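Local coordinates for alginate biosynthesis protein AlgJ (Pseudomonas putida, PDB 4O8V) that probably adds acetyl groups to mannuronate residues of alginate in the periplasm, as an SGNH hydrolase-like O-acetyltransferase acting with AlgI and AlgF, at residues R66-Y71 with R112-L117; I210-V215 with S237-Y242; T154-T159 with N185-T190; E37-I42 with R277-K282. One frame throughout, in Å; residues are numbered along the deposited sequence.

Contact 1: residues R66-Y71 with R112-L117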
loop_
_atom_site.group_PDB
_atom_site.type_symbol
_atom_site.label_atom_id
_atom_site.label_comp_id
_atom_site.label_asym_id
_atom_site.label_seq_id
_atom_site.Cartn_x
_atom_site.Cartn_y
_atom_site.Cartn_z
ATOM N N ARG A 66 3.144 -13.744 0.205
ATOM C CA ARG A 66 4.253 -13.856 1.153
ATOM C C ARG A 66 3.735 -14.023 2.578
ATOM O O ARG A 66 4.326 -14.741 3.372
ATOM C CB ARG A 66 5.167 -12.604 1.078
ATOM C CG ARG A 66 6.355 -12.651 2.034
ATOM C CD ARG A 66 7.267 -11.401 1.930
ATOM N NE ARG A 66 7.592 -11.018 0.552
ATOM C CZ ARG A 66 8.470 -11.644 -0.226
ATOM N NH1 ARG A 66 9.103 -12.738 0.209
ATOM N NH2 ARG A 66 8.701 -11.195 -1.459
ATOM N N VAL A 67 2.638 -13.346 2.897
ATOM C CA VAL A 67 2.088 -13.384 4.240
ATOM C C VAL A 67 1.282 -14.671 4.458
ATOM O O VAL A 67 1.281 -15.218 5.559
ATOM C CB VAL A 67 1.201 -12.150 4.527
ATOM C CG1 VAL A 67 0.560 -12.248 5.915
ATOM C CG2 VAL A 67 2.021 -10.859 4.404
ATOM N N TYR A 68 0.607 -15.146 3.409
ATOM C CA TYR A 68 -0.182 -16.394 3.488
ATOM C C TYR A 68 0.368 -17.522 2.601
ATOM O O TYR A 68 -0.360 -18.153 1.828
ATOM C CB TYR A 68 -1.657 -16.082 3.159
ATOM C CG TYR A 68 -2.354 -15.453 4.343
ATOM C CD1 TYR A 68 -2.770 -16.247 5.417
ATOM C CD2 TYR A 68 -2.551 -14.064 4.421
ATOM C CE1 TYR A 68 -3.378 -15.689 6.529
ATOM C CE2 TYR A 68 -3.165 -13.485 5.542
ATOM C CZ TYR A 68 -3.567 -14.306 6.595
ATOM O OH TYR A 68 -4.156 -13.753 7.714
ATOM N N THR A 69 1.652 -17.826 2.756
ATOM C CA THR A 69 2.273 -18.907 1.980
ATOM C C THR A 69 1.629 -20.257 2.251
ATOM O O THR A 69 1.722 -21.186 1.431
ATOM C CB THR A 69 3.773 -19.044 2.279
ATOM O OG1 THR A 69 3.951 -19.403 3.653
ATOM C CG2 THR A 69 4.485 -17.738 2.017
ATOM N N GLU A 70 0.963 -20.374 3.395
ATOM C CA GLU A 70 0.397 -21.660 3.772
ATOM C C GLU A 70 -0.833 -21.981 2.925
ATOM O O GLU A 70 -1.306 -23.118 2.924
ATOM C CB GLU A 70 0.049 -21.696 5.274
ATOM C CG GLU A 70 -1.056 -20.747 5.715
ATOM C CD GLU A 70 -0.507 -19.429 6.286
ATOM O OE1 GLU A 70 0.502 -18.907 5.756
ATOM O OE2 GLU A 70 -1.082 -18.929 7.280
ATOM N N TYR A 71 -1.343 -20.990 2.199
ATOM C CA TYR A 71 -2.495 -21.227 1.328
ATOM C C TYR A 71 -2.109 -21.233 -0.146
ATOM O O TYR A 71 -2.972 -21.246 -1.016
ATOM C CB TYR A 71 -3.596 -20.187 1.590
ATOM C CG TYR A 71 -4.192 -20.335 2.974
ATOM C CD1 TYR A 71 -4.764 -21.532 3.377
ATOM C CD2 TYR A 71 -4.170 -19.276 3.881
ATOM C CE1 TYR A 71 -5.304 -21.679 4.646
ATOM C CE2 TYR A 71 -4.699 -19.412 5.156
ATOM C CZ TYR A 71 -5.259 -20.618 5.530
ATOM O OH TYR A 71 -5.802 -20.768 6.787
ATOM N N ARG A 112 -4.693 -13.453 15.349
ATOM C CA ARG A 112 -5.952 -12.817 15.722
ATOM C C ARG A 112 -7.074 -13.064 14.709
ATOM O O ARG A 112 -8.257 -13.041 15.061
ATOM C CB ARG A 112 -5.743 -11.288 15.892
ATOM C CG ARG A 112 -4.758 -10.905 16.994
ATOM C CD ARG A 112 -4.219 -9.492 16.762
ATOM N NE ARG A 112 -5.282 -8.493 16.738
ATOM C CZ ARG A 112 -5.094 -7.208 16.442
ATOM N NH1 ARG A 112 -3.877 -6.772 16.141
ATOM N NH2 ARG A 112 -6.117 -6.357 16.451
ATOM N N GLY A 113 -6.702 -13.282 13.451
ATOM C CA GLY A 113 -7.663 -13.431 12.380
ATOM C C GLY A 113 -6.992 -13.089 11.063
ATOM O O GLY A 113 -5.774 -12.927 11.018
ATOM N N GLN A 114 -7.778 -13.003 9.995
ATOM C CA GLN A 114 -7.231 -12.725 8.677
ATOM C C GLN A 114 -6.693 -11.291 8.613
ATOM O O GLN A 114 -7.408 -10.343 8.959
ATOM C CB GLN A 114 -8.288 -12.932 7.598
ATOM C CG GLN A 114 -8.579 -14.421 7.371
ATOM C CD GLN A 114 -9.563 -14.668 6.251
ATOM O OE1 GLN A 114 -10.425 -15.532 6.365
ATOM N NE2 GLN A 114 -9.409 -13.947 5.136
ATOM N N VAL A 115 -5.455 -11.152 8.146
ATOM C CA VAL A 115 -4.883 -9.824 7.925
ATOM C C VAL A 115 -4.962 -9.458 6.433
ATOM O O VAL A 115 -4.811 -8.297 6.076
ATOM C CB VAL A 115 -3.426 -9.733 8.472
ATOM C CG1 VAL A 115 -3.388 -10.031 10.005
ATOM C CG2 VAL A 115 -2.464 -10.632 7.728
ATOM N N PHE A 116 -5.234 -10.446 5.575
ATOM C CA PHE A 116 -5.690 -10.218 4.192
ATOM C C PHE A 116 -6.986 -10.989 3.960
ATOM O O PHE A 116 -7.240 -12.004 4.634
ATOM C CB PHE A 116 -4.673 -10.698 3.135
ATOM C CG PHE A 116 -3.476 -9.799 2.964
ATOM C CD1 PHE A 116 -2.410 -9.879 3.850
ATOM C CD2 PHE A 116 -3.394 -8.932 1.878
ATOM C CE1 PHE A 116 -1.305 -9.083 3.697
ATOM C CE2 PHE A 116 -2.286 -8.129 1.710
ATOM C CZ PHE A 116 -1.240 -8.199 2.620
ATOM N N LEU A 117 -7.785 -10.530 3.002
ATOM C CA LEU A 117 -8.998 -11.248 2.586
ATOM C C LEU A 117 -8.622 -12.523 1.833
ATOM O O LEU A 117 -7.594 -12.562 1.170
ATOM C CB LEU A 117 -9.871 -10.356 1.693
ATOM C CG LEU A 117 -10.500 -9.128 2.364
ATOM C CD1 LEU A 117 -10.865 -8.112 1.316
ATOM C CD2 LEU A 117 -11.720 -9.516 3.109
HETATM O O HOH W 1 -4.606 -15.387 9.715
#

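Contact 2: residues I210-V215 with S237-Y242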
loop_
_atom_site.group_PDB
_atom_site.type_symbol
_atom_site.label_atom_id
_atom_site.label_comp_id
_atom_site.label_asym_id
_atom_site.label_seq_id
_atom_site.Cartn_x
_atom_site.Cartn_y
_atom_site.Cartn_z
ATOM N N ILE A 210 -3.495 20.459 6.810
ATOM C CA ILE A 210 -3.490 19.110 7.375
ATOM C C ILE A 210 -2.043 18.637 7.456
ATOM O O ILE A 210 -1.298 18.762 6.496
ATOM C CB ILE A 210 -4.370 18.156 6.540
ATOM C CG1 ILE A 210 -5.808 18.684 6.520
ATOM C CG2 ILE A 210 -4.320 16.696 7.073
ATOM C CD1 ILE A 210 -6.858 17.648 6.144
ATOM N N PRO A 211 -1.627 18.137 8.627
ATOM C CA PRO A 211 -0.206 17.828 8.821
ATOM C C PRO A 211 0.275 16.547 8.152
ATOM O O PRO A 211 1.484 16.401 7.977
ATOM C CB PRO A 211 -0.080 17.711 10.338
ATOM C CG PRO A 211 -1.426 17.420 10.816
ATOM C CD PRO A 211 -2.383 18.074 9.888
ATOM N N VAL A 212 -0.635 15.650 7.775
ATOM C CA VAL A 212 -0.236 14.393 7.130
ATOM C C VAL A 212 -1.002 14.152 5.827
ATOM O O VAL A 212 -2.219 14.346 5.781
ATOM C CB VAL A 212 -0.472 13.177 8.060
ATOM C CG1 VAL A 212 -0.057 11.873 7.377
ATOM C CG2 VAL A 212 0.254 13.346 9.408
ATOM N N ALA A 213 -0.305 13.727 4.772
ATOM C CA ALA A 213 -0.989 13.314 3.543
ATOM C C ALA A 213 -0.766 11.824 3.308
ATOM O O ALA A 213 0.306 11.301 3.593
ATOM C CB ALA A 213 -0.505 14.124 2.316
ATOM N N LEU A 214 -1.793 11.160 2.790
ATOM C CA LEU A 214 -1.711 9.739 2.446
ATOM C C LEU A 214 -1.753 9.635 0.925
ATOM O O LEU A 214 -2.629 10.233 0.294
ATOM C CB LEU A 214 -2.867 8.944 3.086
ATOM C CG LEU A 214 -3.056 7.497 2.618
ATOM C CD1 LEU A 214 -1.840 6.642 2.952
ATOM C CD2 LEU A 214 -4.318 6.914 3.284
ATOM N N VAL A 215 -0.766 8.936 0.347
ATOM C CA VAL A 215 -0.739 8.650 -1.078
ATOM C C VAL A 215 -0.558 7.154 -1.294
ATOM O O VAL A 215 0.196 6.506 -0.571
ATOM C CB VAL A 215 0.404 9.427 -1.791
ATOM C CG1 VAL A 215 0.320 9.209 -3.314
ATOM C CG2 VAL A 215 0.295 10.878 -1.461
ATOM N N SER A 237 -3.867 12.364 14.530
ATOM C CA SER A 237 -3.695 13.488 13.605
ATOM C C SER A 237 -4.688 13.444 12.448
ATOM O O SER A 237 -5.068 12.361 12.001
ATOM C CB SER A 237 -2.278 13.490 13.034
ATOM O OG SER A 237 -2.110 14.550 12.105
ATOM N N ASP A 238 -5.141 14.599 11.965
ATOM C CA ASP A 238 -5.948 14.553 10.748
ATOM C C ASP A 238 -5.012 14.124 9.629
ATOM O O ASP A 238 -3.797 14.315 9.714
ATOM C CB ASP A 238 -6.624 15.896 10.436
ATOM C CG ASP A 238 -7.738 15.764 9.392
ATOM O OD1 ASP A 238 -8.114 14.626 9.034
ATOM O OD2 ASP A 238 -8.258 16.806 8.941
ATOM N N VAL A 239 -5.581 13.497 8.607
ATOM C CA VAL A 239 -4.842 12.970 7.468
ATOM C C VAL A 239 -5.666 13.216 6.212
ATOM O O VAL A 239 -6.869 12.929 6.201
ATOM C CB VAL A 239 -4.550 11.437 7.580
ATOM C CG1 VAL A 239 -3.735 10.977 6.375
ATOM C CG2 VAL A 239 -3.815 11.092 8.867
ATOM N N ALA A 240 -5.040 13.752 5.162
ATOM C CA ALA A 240 -5.743 13.926 3.897
ATOM C C ALA A 240 -5.402 12.781 2.940
ATOM O O ALA A 240 -4.248 12.351 2.862
ATOM C CB ALA A 240 -5.392 15.276 3.263
ATOM N N ASN A 241 -6.408 12.289 2.218
ATOM C CA ASN A 241 -6.213 11.140 1.327
ATOM C C ASN A 241 -6.088 11.569 -0.136
ATOM O O ASN A 241 -7.012 12.146 -0.699
ATOM C CB ASN A 241 -7.355 10.142 1.456
ATOM C CG ASN A 241 -6.953 8.752 1.001
ATOM O OD1 ASN A 241 -5.876 8.575 0.421
ATOM N ND2 ASN A 241 -7.799 7.748 1.283
ATOM N N TYR A 242 -4.934 11.294 -0.732
ATOM C CA TYR A 242 -4.743 11.509 -2.165
ATOM C C TYR A 242 -4.456 10.204 -2.915
ATOM O O TYR A 242 -3.953 10.226 -4.044
ATOM C CB TYR A 242 -3.609 12.508 -2.393
ATOM C CG TYR A 242 -3.846 13.818 -1.685
ATOM C CD1 TYR A 242 -4.604 14.819 -2.285
ATOM C CD2 TYR A 242 -3.318 14.059 -0.425
ATOM C CE1 TYR A 242 -4.832 16.020 -1.648
ATOM C CE2 TYR A 242 -3.533 15.282 0.222
ATOM C CZ TYR A 242 -4.295 16.245 -0.393
ATOM O OH TYR A 242 -4.523 17.447 0.233
#

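Contact 3: residues T154-T159 with N185-T190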
loop_
_atom_site.group_PDB
_atom_site.type_symbol
_atom_site.label_atom_id
_atom_site.label_comp_id
_atom_site.label_asym_id
_atom_site.label_seq_id
_atom_site.Cartn_x
_atom_site.Cartn_y
_atom_site.Cartn_z
ATOM N N THR A 154 -12.694 4.912 16.348
ATOM C CA THR A 154 -13.098 3.981 15.291
ATOM C C THR A 154 -14.188 3.078 15.822
ATOM O O THR A 154 -14.043 2.519 16.900
ATOM C CB THR A 154 -11.903 3.139 14.794
ATOM O OG1 THR A 154 -10.955 4.007 14.156
ATOM C CG2 THR A 154 -12.358 2.051 13.800
ATOM N N GLU A 155 -15.306 2.988 15.106
ATOM C CA GLU A 155 -16.402 2.124 15.535
ATOM C C GLU A 155 -16.581 0.976 14.549
ATOM O O GLU A 155 -16.530 1.166 13.328
ATOM C CB GLU A 155 -17.709 2.907 15.662
ATOM C CG GLU A 155 -17.718 3.952 16.779
ATOM C CD GLU A 155 -19.062 4.660 16.910
ATOM O OE1 GLU A 155 -19.978 4.346 16.115
ATOM O OE2 GLU A 155 -19.203 5.526 17.805
ATOM N N ALA A 156 -16.789 -0.217 15.080
ATOM C CA ALA A 156 -17.007 -1.386 14.249
ATOM C C ALA A 156 -18.495 -1.542 14.032
ATOM O O ALA A 156 -19.261 -1.576 15.000
ATOM C CB ALA A 156 -16.430 -2.621 14.909
ATOM N N GLY A 157 -18.907 -1.619 12.772
ATOM C CA GLY A 157 -20.308 -1.815 12.447
ATOM C C GLY A 157 -20.636 -3.277 12.163
ATOM O O GLY A 157 -20.070 -4.185 12.764
ATOM N N ASN A 158 -21.555 -3.501 11.236
ATOM C CA ASN A 158 -22.002 -4.853 10.936
ATOM C C ASN A 158 -21.005 -5.580 10.041
ATOM O O ASN A 158 -20.136 -4.967 9.435
ATOM C CB ASN A 158 -23.384 -4.821 10.284
ATOM C CG ASN A 158 -24.458 -4.324 11.228
ATOM O OD1 ASN A 158 -24.311 -4.404 12.455
ATOM N ND2 ASN A 158 -25.544 -3.796 10.666
ATOM N N THR A 159 -21.135 -6.903 9.976
ATOM C CA THR A 159 -20.354 -7.717 9.054
ATOM C C THR A 159 -21.299 -8.305 7.996
ATOM O O THR A 159 -22.414 -8.722 8.334
ATOM C CB THR A 159 -19.631 -8.858 9.808
ATOM O OG1 THR A 159 -18.641 -8.307 10.690
ATOM C CG2 THR A 159 -18.980 -9.848 8.839
ATOM N N ASN A 185 -16.073 -12.466 4.376
ATOM C CA ASN A 185 -16.903 -11.623 5.223
ATOM C C ASN A 185 -16.137 -10.345 5.486
ATOM O O ASN A 185 -14.909 -10.377 5.600
ATOM C CB ASN A 185 -17.260 -12.324 6.531
ATOM C CG ASN A 185 -18.416 -13.294 6.373
ATOM O OD1 ASN A 185 -19.288 -13.111 5.520
ATOM N ND2 ASN A 185 -18.441 -14.325 7.209
ATOM N N LEU A 186 -16.857 -9.229 5.548
ATOM C CA LEU A 186 -16.230 -7.924 5.740
ATOM C C LEU A 186 -16.927 -7.103 6.811
ATOM O O LEU A 186 -18.133 -6.854 6.745
ATOM C CB LEU A 186 -16.214 -7.146 4.404
ATOM C CG LEU A 186 -15.724 -5.696 4.575
ATOM C CD1 LEU A 186 -14.232 -5.682 4.963
ATOM C CD2 LEU A 186 -15.997 -4.879 3.280
ATOM N N GLN A 187 -16.159 -6.680 7.819
ATOM C CA GLN A 187 -16.702 -5.847 8.876
ATOM C C GLN A 187 -16.572 -4.368 8.502
ATOM O O GLN A 187 -15.502 -3.906 8.126
ATOM C CB GLN A 187 -15.991 -6.097 10.207
ATOM C CG GLN A 187 -16.616 -5.328 11.348
ATOM C CD GLN A 187 -15.899 -5.534 12.667
ATOM O OE1 GLN A 187 -14.713 -5.219 12.803
ATOM N NE2 GLN A 187 -16.620 -6.050 13.649
ATOM N N LYS A 188 -17.675 -3.643 8.570
ATOM C CA LYS A 188 -17.635 -2.206 8.347
ATOM C C LYS A 188 -16.896 -1.540 9.505
ATOM O O LYS A 188 -17.179 -1.830 10.663
ATOM C CB LYS A 188 -19.058 -1.632 8.234
ATOM C CG LYS A 188 -19.080 -0.158 7.842
ATOM C CD LYS A 188 -20.476 0.434 7.959
ATOM C CE LYS A 188 -20.457 1.934 7.724
ATOM N NZ LYS A 188 -19.664 2.289 6.513
ATOM N N ARG A 189 -15.958 -0.644 9.217
ATOM C CA ARG A 189 -15.330 0.122 10.297
ATOM C C ARG A 189 -15.104 1.555 9.869
ATOM O O ARG A 189 -14.496 1.812 8.823
ATOM C CB ARG A 189 -14.016 -0.529 10.739
ATOM C CG ARG A 189 -14.210 -1.526 11.885
ATOM C CD ARG A 189 -13.083 -2.549 11.973
ATOM N NE ARG A 189 -11.767 -1.920 11.968
ATOM C CZ ARG A 189 -11.120 -1.497 13.048
ATOM N NH1 ARG A 189 -11.659 -1.622 14.260
ATOM N NH2 ARG A 189 -9.923 -0.943 12.912
ATOM N N THR A 190 -15.616 2.474 10.683
ATOM C CA THR A 190 -15.591 3.899 10.397
ATOM C C THR A 190 -14.925 4.689 11.527
ATOM O O THR A 190 -15.083 4.371 12.705
ATOM C CB THR A 190 -17.013 4.432 10.158
ATOM O OG1 THR A 190 -17.839 4.089 11.267
ATOM C CG2 THR A 190 -17.619 3.796 8.910
HETATM O O HOH W 2 -18.772 1.591 11.365
HETATM O O HOH W 3 -19.536 -6.915 13.002
#

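Contact 4: residues E37-I42 with R277-K282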
loop_
_atom_site.group_PDB
_atom_site.type_symbol
_atom_site.label_atom_id
_atom_site.label_comp_id
_atom_site.label_asym_id
_atom_site.label_seq_id
_atom_site.Cartn_x
_atom_site.Cartn_y
_atom_site.Cartn_z
ATOM N N GLU A 37 14.702 1.620 -12.094
ATOM C CA GLU A 37 14.083 2.835 -12.612
ATOM C C GLU A 37 13.069 3.351 -11.580
ATOM O O GLU A 37 13.091 4.533 -11.191
ATOM C CB GLU A 37 13.443 2.537 -13.975
ATOM C CG GLU A 37 13.311 3.714 -14.917
ATOM C CD GLU A 37 14.628 4.439 -15.239
ATOM O OE1 GLU A 37 15.717 3.816 -15.222
ATOM O OE2 GLU A 37 14.561 5.652 -15.523
ATOM N N ASN A 38 12.210 2.453 -11.098
ATOM C CA ASN A 38 11.248 2.811 -10.059
ATOM C C ASN A 38 11.918 3.300 -8.766
ATOM O O ASN A 38 11.424 4.235 -8.137
ATOM C CB ASN A 38 10.316 1.639 -9.746
ATOM C CG ASN A 38 9.261 1.449 -10.812
ATOM O OD1 ASN A 38 8.870 2.405 -11.493
ATOM N ND2 ASN A 38 8.808 0.208 -10.983
ATOM N N LEU A 39 13.033 2.690 -8.364
ATOM C CA LEU A 39 13.726 3.146 -7.162
ATOM C C LEU A 39 14.309 4.550 -7.344
ATOM O O LEU A 39 14.336 5.341 -6.395
ATOM C CB LEU A 39 14.840 2.182 -6.781
ATOM C CG LEU A 39 14.301 0.883 -6.189
ATOM C CD1 LEU A 39 15.321 -0.266 -6.337
ATOM C CD2 LEU A 39 13.886 1.076 -4.730
ATOM N N ALA A 40 14.800 4.844 -8.543
ATOM C CA ALA A 40 15.343 6.180 -8.805
ATOM C C ALA A 40 14.219 7.204 -8.716
ATOM O O ALA A 40 14.413 8.322 -8.230
ATOM C CB ALA A 40 16.035 6.236 -10.173
ATOM N N LEU A 41 13.029 6.818 -9.157
ATOM C CA LEU A 41 11.871 7.708 -9.031
ATOM C C LEU A 41 11.413 7.869 -7.588
ATOM O O LEU A 41 11.062 8.978 -7.163
ATOM C CB LEU A 41 10.721 7.215 -9.907
ATOM C CG LEU A 41 11.052 7.379 -11.393
ATOM C CD1 LEU A 41 10.029 6.652 -12.251
ATOM C CD2 LEU A 41 11.100 8.870 -11.719
ATOM N N ILE A 42 11.399 6.780 -6.821
ATOM C CA ILE A 42 11.065 6.877 -5.409
ATOM C C ILE A 42 12.027 7.803 -4.660
ATOM O O ILE A 42 11.611 8.618 -3.835
ATOM C CB ILE A 42 11.087 5.478 -4.737
ATOM C CG1 ILE A 42 9.919 4.636 -5.245
ATOM C CG2 ILE A 42 11.094 5.606 -3.210
ATOM C CD1 ILE A 42 10.063 3.138 -4.892
ATOM N N ARG A 277 4.701 -5.811 -4.966
ATOM C CA ARG A 277 4.630 -6.375 -6.308
ATOM C C ARG A 277 4.743 -5.329 -7.418
ATOM O O ARG A 277 4.991 -5.681 -8.562
ATOM C CB ARG A 277 3.324 -7.161 -6.496
ATOM C CG ARG A 277 2.065 -6.284 -6.677
ATOM C CD ARG A 277 0.824 -7.195 -6.707
ATOM N NE ARG A 277 -0.424 -6.544 -7.111
ATOM C CZ ARG A 277 -1.354 -6.139 -6.248
ATOM N NH1 ARG A 277 -1.146 -6.278 -4.944
ATOM N NH2 ARG A 277 -2.480 -5.584 -6.681
ATOM N N TYR A 278 4.548 -4.057 -7.079
ATOM C CA TYR A 278 4.625 -2.985 -8.077
ATOM C C TYR A 278 6.051 -2.555 -8.399
ATOM O O TYR A 278 6.267 -1.854 -9.383
ATOM C CB TYR A 278 3.837 -1.748 -7.618
ATOM C CG TYR A 278 2.335 -1.924 -7.667
ATOM C CD1 TYR A 278 1.643 -1.874 -8.879
ATOM C CD2 TYR A 278 1.613 -2.156 -6.502
ATOM C CE1 TYR A 278 0.265 -2.047 -8.922
ATOM C CE2 TYR A 278 0.245 -2.331 -6.535
ATOM C CZ TYR A 278 -0.427 -2.273 -7.742
ATOM O OH TYR A 278 -1.799 -2.448 -7.753
ATOM N N LEU A 279 7.022 -2.934 -7.571
ATOM C CA LEU A 279 8.391 -2.445 -7.785
ATOM C C LEU A 279 8.980 -2.913 -9.134
ATOM O O LEU A 279 9.608 -2.123 -9.839
ATOM C CB LEU A 279 9.311 -2.870 -6.632
ATOM C CG LEU A 279 10.724 -2.262 -6.688
ATOM C CD1 LEU A 279 10.681 -0.751 -6.584
ATOM C CD2 LEU A 279 11.599 -2.843 -5.596
ATOM N N PRO A 280 8.765 -4.185 -9.516
ATOM C CA PRO A 280 9.322 -4.520 -10.833
ATOM C C PRO A 280 8.317 -4.381 -11.974
ATOM O O PRO A 280 8.481 -5.044 -12.998
ATOM C CB PRO A 280 9.752 -5.970 -10.658
ATOM C CG PRO A 280 8.759 -6.532 -9.674
ATOM C CD PRO A 280 8.374 -5.395 -8.759
HETATM N N MSE A 281 7.315 -3.522 -11.805
HETATM C CA MSE A 281 6.307 -3.290 -12.842
HETATM C C MSE A 281 6.470 -1.940 -13.535
HETATM O O MSE A 281 6.861 -0.952 -12.919
HETATM C CB MSE A 281 4.897 -3.415 -12.250
HETATM C CG MSE A 281 4.585 -4.834 -11.807
HETATM SE SE MSE A 281 2.807 -5.054 -10.952
HETATM C CE MSE A 281 1.755 -4.686 -12.571
ATOM N N LYS A 282 6.143 -1.899 -14.822
ATOM C CA LYS A 282 6.305 -0.667 -15.597
ATOM C C LYS A 282 5.232 0.349 -15.254
ATOM O O LYS A 282 4.079 0.013 -15.037
ATOM C CB LYS A 282 6.291 -0.966 -17.096
ATOM C CG LYS A 282 6.592 0.240 -17.972
ATOM C CD LYS A 282 7.772 -0.043 -18.906
ATOM C CE LYS A 282 7.933 1.025 -19.980
ATOM N NZ LYS A 282 6.889 0.924 -21.038
#

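Contact 1: residues R66-Y71 with R112-L117
In the SGNH hydrolase-like domain, the C-terminal end of helix 64-67 meets the loop that leads to the putative catalytic Asp120 and His122, and Tyr68 and Val67 touch Val115 and Phe116 there. Tyr68, the first residue to leave helical backbone angles, reaches across with its phenol. Its OH accepts the backbone N-H of Val115 in a nearly straight bond (Tyr68 OH to Val115 N 2.9 Å, 168° at the hydrogen), with the donor lying in the plane of the ring. A water, also near that plane, sits 2.6 Å from Tyr68 OH and donates to Gly113 O at 3.0 Å, so the hydroxyl is tied to the loop once directly and once through water. With CG anti to the carbonyl carbon (chi1 -78°), the ring runs past Val115, whose CG2 lies 3.7 Å from Tyr68 CE2. The same ring atom approaches the edge of the Phe116 ring, close to its plane. Val67 crosses both side chains at about a right angle and uses separate branches: CG1 faces Val115 CG2 at 3.9 Å, while CG2 meets Phe116 CE1 at 3.8 Å. The loop is braced from within, because Gln114 NE2 donates to Phe116 O in the carbonyl plane, on a lone pair (3.0 Å). The side chain of Phe116 comes within about 6 Å of that of His122, so this packing borders, without touching, the probable active site. Beyond the contact, Met106 of helix 103-109 packs on Phe116, Ala109 of the same helix and Met126 of helix 125-141 pack on Val115, and Trp18 meets the Tyr68 ring.

Contact 2: residues I210-V215 with S237-Y242
Three backbone hydrogen bonds join Val212, Leu214 and Ala240 along two parallel strands and the residue just after the second, Tyr242. Ala240 N donates to Val212 O at 2.9 Å, and Ala240 O in turn accepts Leu214 N at 2.7 Å. The third bond, Tyr242 N to Leu214 O, is equally short at 2.7 Å, and its 163° at the hydrogen shows that it is close to straight. One residue, Ala240, therefore bonds to the residues before and after its partner Ala213, the alternation expected of a parallel ladder. The strand axes approach to 4.6 Å and cross at -29°.

On one face Val212, Leu214, Val239 and Asn241 gather. Val212 CG1 and Val239 CG1 are 3.9 Å apart; in each residue CG1 is anti to the backbone N, which turns the two methyls toward one another. Leu214 lies alongside Asn241 and points the same way, its CD2 3.7 Å from Asn241 OD1. That oxygen accepts the backbone N of Ala243, and Asn241 ND2 donates to Ser220 O. On the other face Ala213 CB meets the edge of the Tyr242 ring at CE2, 3.9 Å away. Before the strands, Ile210 CD1 reaches Ala240 CB at 4.0 Å.

Leu228 and Leu231 of helix 227-235 cover the first face, while Tyr256 of helix 250-257 touches Ala213 and Tyr242 on the other. Strand 212-215 also bonds to strand 269-275, and 239-241 is the outermost strand within this chain. With helix 227-235 in the connection, the pair forms a beta-alpha-beta crossover in the parallel sheet of the SGNH hydrolase fold.

Contact 3: residues T154-T159 with N185-T190
Four backbone hydrogen bonds tie Glu155, Gly157 and Asn158 to Lys188 and Thr190. Glu155 and Thr190 form a reciprocal hydrogen-bonded pair: Glu155 N donates to Thr190 O at 2.8 Å, and Thr190 N returns to Glu155 O at 3.1 Å. Next, Gly157 N reaches Lys188 O at 2.7 Å, but Lys188 N turns to Asn158 O, 2.9 Å away, instead of answering Gly157. This one-residue slip between Ala156 and Thr159 is a beta bulge.

Two waters extend the network. One donates to Glu155 O and meets Thr190 OG1; the other donates to Gly157 O, accepts from Gln187 NE2 and meets Thr159 OG1. In one of the two modelled conformers of Arg189, Thr154 CG2 lies over one guanidinium face, offset toward the rim and 3.6 Å above the plane, and NH2 forms a salt bridge with Glu129. The methyl of Ala156 lies against the Gln187 amide, 3.7 Å from NE2. Gln187 reaches it through an extended chain, CG anti to the backbone N (chi1 -175°). Thr159 CG2 meets Asn185 CB at 3.8 Å.

Strands 152-162 and 184-193 thus make a bulged, two-stranded antiparallel sheet on the surface, separate from the parallel sheet of the same SGNH hydrolase-like protein.

Contact 4: residues E37-I42 with R277-K282
Asn38 swings its CG anti to the carbonyl carbon (chi1 -76°), which carries the amide from the helix toward the backbone of Leu279 and Met281; a chi2 of -28° turns ND2 to lie between their two carbonyl oxygens. Asn38 ND2 donates to Leu279 O at 2.7 Å and to Met281 O at 3.0 Å. Both acceptors lie within 5° of the amide plane, as expected when the two hydrogens of one NH2 group are used separately. The acceptors are met differently: the nitrogen stands well above the Leu279 carbonyl plane but is only moderately tilted from that of Met281.

The carbonyls belong to a type I beta turn from Tyr278 to Met281, closed by Met281 N bonding to Tyr278 O at 3.1 Å, in the segment that follows strand 269-275. Asn38 thus holds the turn against helix 31-51. Its other amide atom, OD1, accepts from Asn283 ND2, so both polar ends of this buried side chain are engaged.

Leu279 supplies the apolar half. Its CD1 meets Asn38 CB at 4.0 Å and Leu39 CG at 4.0 Å, the two leucine side chains crossing at about a right angle, and it approaches Ile42 CD1 more loosely at 4.3 Å. Phe88 of helix 84-94 packs on both Leu279 and Ile42, while Trp272 and Phe274 of strand 269-275 also touch Ile42.

Contact 4 joins parts of the chain 235 residues apart, and the other three are nested in the loop it closes; contacts 1, 3 and 2 follow in series. The centres of contacts 1 and 3 are about 19 Å apart, and these two touch where Leu117 CD2 packs 4.1 Å from Asn185 O. Contacts 3 and 4, about 34 Å between centres, lie on opposite sides of the chain's centre, as do contacts 1 and 2. Contact 2 is within the parallel sheet, whose strand 269-275 leads into contact 4. The Phe116 and Tyr278 side chains lie about 6 Å from those of His122 and Ser218, and Leu186 of contact 3 about 8 Å from Asp120, all bordering the putative triad.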